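PDB 6DR3: penicillin-binding protein activator LpoA from Escherichia coli, which regulates peptidoglycan synthesis from the outer membrane, being essential for penicillin-binding protein 1A, whose transpeptidase activity it stimulates in vitro. Local coordinates for residues D198-Y203 / P207-L212. Numbering follows the deposited sequence.
Sequences DWQKRY and PGAKML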
loop_
_atom_site.group_PDB
_atom_site.type_symbol
_atom_site.label_atom_id
_atom_site.label_comp_id
_atom_site.label_asym_id
_atom_site.label_seq_id
_atom_site.Cartn_x
_atom_site.Cartn_y
_atom_site.Cartn_z
ATOM N N ASP A 198 -23.431 -1.023 -15.660
ATOM C CA ASP A 198 -23.266 0.148 -16.514
ATOM C C ASP A 198 -22.012 0.928 -16.138
ATOM O O ASP A 198 -21.299 1.428 -17.016
ATOM C CB ASP A 198 -24.502 1.043 -16.431
ATOM C CG ASP A 198 -25.712 0.438 -17.124
ATOM O OD1 ASP A 198 -25.534 -0.449 -17.988
ATOM O OD2 ASP A 198 -26.844 0.859 -16.808
ATOM N N TRP A 199 -21.720 1.037 -14.839
ATOM C CA TRP A 199 -20.496 1.711 -14.416
ATOM C C TRP A 199 -19.266 1.011 -14.978
ATOM O O TRP A 199 -18.322 1.668 -15.433
ATOM C CB TRP A 199 -20.421 1.769 -12.889
ATOM C CG TRP A 199 -19.107 2.285 -12.387
ATOM C CD1 TRP A 199 -18.733 3.589 -12.265
ATOM C CD2 TRP A 199 -17.989 1.503 -11.947
ATOM N NE1 TRP A 199 -17.451 3.671 -11.774
ATOM C CE2 TRP A 199 -16.972 2.403 -11.573
ATOM C CE3 TRP A 199 -17.750 0.130 -11.834
ATOM C CZ2 TRP A 199 -15.737 1.977 -11.089
ATOM C CZ3 TRP A 199 -16.519 -0.292 -11.354
ATOM C CH2 TRP A 199 -15.530 0.628 -10.988
ATOM N N GLN A 200 -19.260 -0.322 -14.955
ATOM C CA GLN A 200 -18.130 -1.068 -15.498
ATOM C C GLN A 200 -17.891 -0.707 -16.958
ATOM O O GLN A 200 -16.743 -0.655 -17.412
ATOM C CB GLN A 200 -18.375 -2.570 -15.343
ATOM C CG GLN A 200 -18.305 -3.056 -13.897
ATOM C CD GLN A 200 -18.621 -4.534 -13.753
ATOM O OE1 GLN A 200 -19.735 -4.975 -14.034
ATOM N NE2 GLN A 200 -17.639 -5.306 -13.307
ATOM N N LYS A 201 -18.962 -0.443 -17.705
ATOM C CA LYS A 201 -18.830 -0.031 -19.095
ATOM C C LYS A 201 -18.559 1.462 -19.233
ATOM O O LYS A 201 -18.147 1.905 -20.309
ATOM C CB LYS A 201 -20.094 -0.408 -19.872
ATOM C CG LYS A 201 -20.195 -1.897 -20.163
ATOM C CD LYS A 201 -21.606 -2.315 -20.543
ATOM C CE LYS A 201 -21.634 -3.759 -21.027
ATOM N NZ LYS A 201 -23.015 -4.311 -21.110
ATOM N N ARG A 202 -18.780 2.242 -18.172
ATOM C CA ARG A 202 -18.408 3.653 -18.187
ATOM C C ARG A 202 -16.917 3.836 -17.938
ATOM O O ARG A 202 -16.271 4.652 -18.603
ATOM C CB ARG A 202 -19.198 4.424 -17.129
ATOM C CG ARG A 202 -20.537 4.951 -17.591
ATOM C CD ARG A 202 -20.964 6.137 -16.737
ATOM N NE ARG A 202 -21.144 5.789 -15.332
ATOM C CZ ARG A 202 -22.186 5.120 -14.849
ATOM N NH1 ARG A 202 -23.153 4.702 -15.656
ATOM N NH2 ARG A 202 -22.260 4.861 -13.551
ATOM N N TYR A 203 -16.362 3.093 -16.984
ATOM C CA TYR A 203 -14.958 3.207 -16.594
ATOM C C TYR A 203 -14.325 1.825 -16.674
ATOM O O TYR A 203 -13.936 1.241 -15.655
ATOM C CB TYR A 203 -14.830 3.803 -15.193
ATOM C CG TYR A 203 -15.338 5.226 -15.084
ATOM C CD1 TYR A 203 -14.528 6.301 -15.427
ATOM C CD2 TYR A 203 -16.627 5.493 -14.640
ATOM C CE1 TYR A 203 -14.987 7.601 -15.330
ATOM C CE2 TYR A 203 -17.093 6.793 -14.541
ATOM C CZ TYR A 203 -16.269 7.842 -14.888
ATOM O OH TYR A 203 -16.723 9.138 -14.790
ATOM N N PRO A 207 -9.673 -0.183 -11.834
ATOM C CA PRO A 207 -9.378 -1.502 -11.253
ATOM C C PRO A 207 -10.600 -2.196 -10.682
ATOM O O PRO A 207 -10.699 -3.427 -10.761
ATOM C CB PRO A 207 -8.348 -1.180 -10.161
ATOM C CG PRO A 207 -7.699 0.075 -10.615
ATOM C CD PRO A 207 -8.783 0.863 -11.297
ATOM N N GLY A 208 -11.539 -1.442 -10.107
ATOM C CA GLY A 208 -12.755 -2.031 -9.576
ATOM C C GLY A 208 -13.717 -2.520 -10.637
ATOM O O GLY A 208 -14.603 -3.324 -10.329
ATOM N N ALA A 209 -13.575 -2.043 -11.876
ATOM C CA ALA A 209 -14.411 -2.543 -12.963
ATOM C C ALA A 209 -14.000 -3.952 -13.363
ATOM O O ALA A 209 -14.853 -4.796 -13.661
ATOM C CB ALA A 209 -14.328 -1.602 -14.166
ATOM N N LYS A 210 -12.694 -4.221 -13.377
ATOM C CA LYS A 210 -12.185 -5.551 -13.683
ATOM C C LYS A 210 -12.218 -6.476 -12.476
ATOM O O LYS A 210 -12.187 -7.698 -12.647
ATOM C CB LYS A 210 -10.747 -5.452 -14.198
ATOM C CG LYS A 210 -10.532 -4.380 -15.256
ATOM C CD LYS A 210 -9.058 -4.246 -15.605
ATOM C CE LYS A 210 -8.609 -2.795 -15.574
ATOM N NZ LYS A 210 -7.132 -2.668 -15.683
ATOM N N MET A 211 -12.282 -5.917 -11.267
ATOM C CA MET A 211 -12.208 -6.697 -10.030
ATOM C C MET A 211 -13.103 -5.986 -9.011
ATOM O O MET A 211 -12.648 -5.118 -8.265
ATOM C CB MET A 211 -10.767 -6.810 -9.552
ATOM C CG MET A 211 -10.520 -7.873 -8.502
ATOM S SD MET A 211 -8.779 -7.989 -8.022
ATOM C CE MET A 211 -8.003 -8.454 -9.569
ATOM N N LEU A 212 -14.376 -6.364 -8.997
ATOM C CA LEU A 212 -15.362 -5.624 -8.224
ATOM C C LEU A 212 -15.055 -5.726 -6.732
ATOM O O LEU A 212 -14.589 -6.772 -6.264
ATOM C CB LEU A 212 -16.769 -6.157 -8.497
ATOM C CG LEU A 212 -17.441 -5.703 -9.792
ATOM C CD1 LEU A 212 -18.698 -6.520 -10.039
ATOM C CD2 LEU A 212 -17.772 -4.217 -9.733
#
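Trp199 swings its indole across to helix 207-210, CG anti to the backbone N (chi1 172°), and the six-membered ring arrives at the single turn of that helix. Its outer corner does the touching: CH2 comes to 3.4 Å from Ala209 N, while Gly208 C lies near the ring plane, at the edge. Ala209 CB packs 3.8 Å from Trp199 CZ3 and also meets the last carbonyl of 198-203, at 3.2 Å from Tyr203 O. One turn away from that carbonyl, Gln200 has its chain extended beyond CG (chi2 177°), which carries the amide across to the short helix. There NE2 donates to Ala209 O at 2.9 Å, on a carbonyl lone pair but bent, with 144° at the hydrogen and the acceptor tilted out of the amide plane.

In the TPR-like, all-helical amino-terminal domain of LpoA, this is where helix 189-202 ends and the chain doubles back through four non-helical residues, 203-206. Trp199 spans the joint, since its NE1 bonds to Gly174 O and its ring also packs on Leu178, both in helix 170-185. Leu212 crosses Gln200 at about a right angle, CG 3.5 Å from NE2, so the isobutyl group lies against the donating nitrogen; its CD2 makes a looser contact with Trp199 CZ3 at 4.4 Å. Leu212 O accepts from Gln142 NE2, tying the chain just past the short helix to helix 138-153.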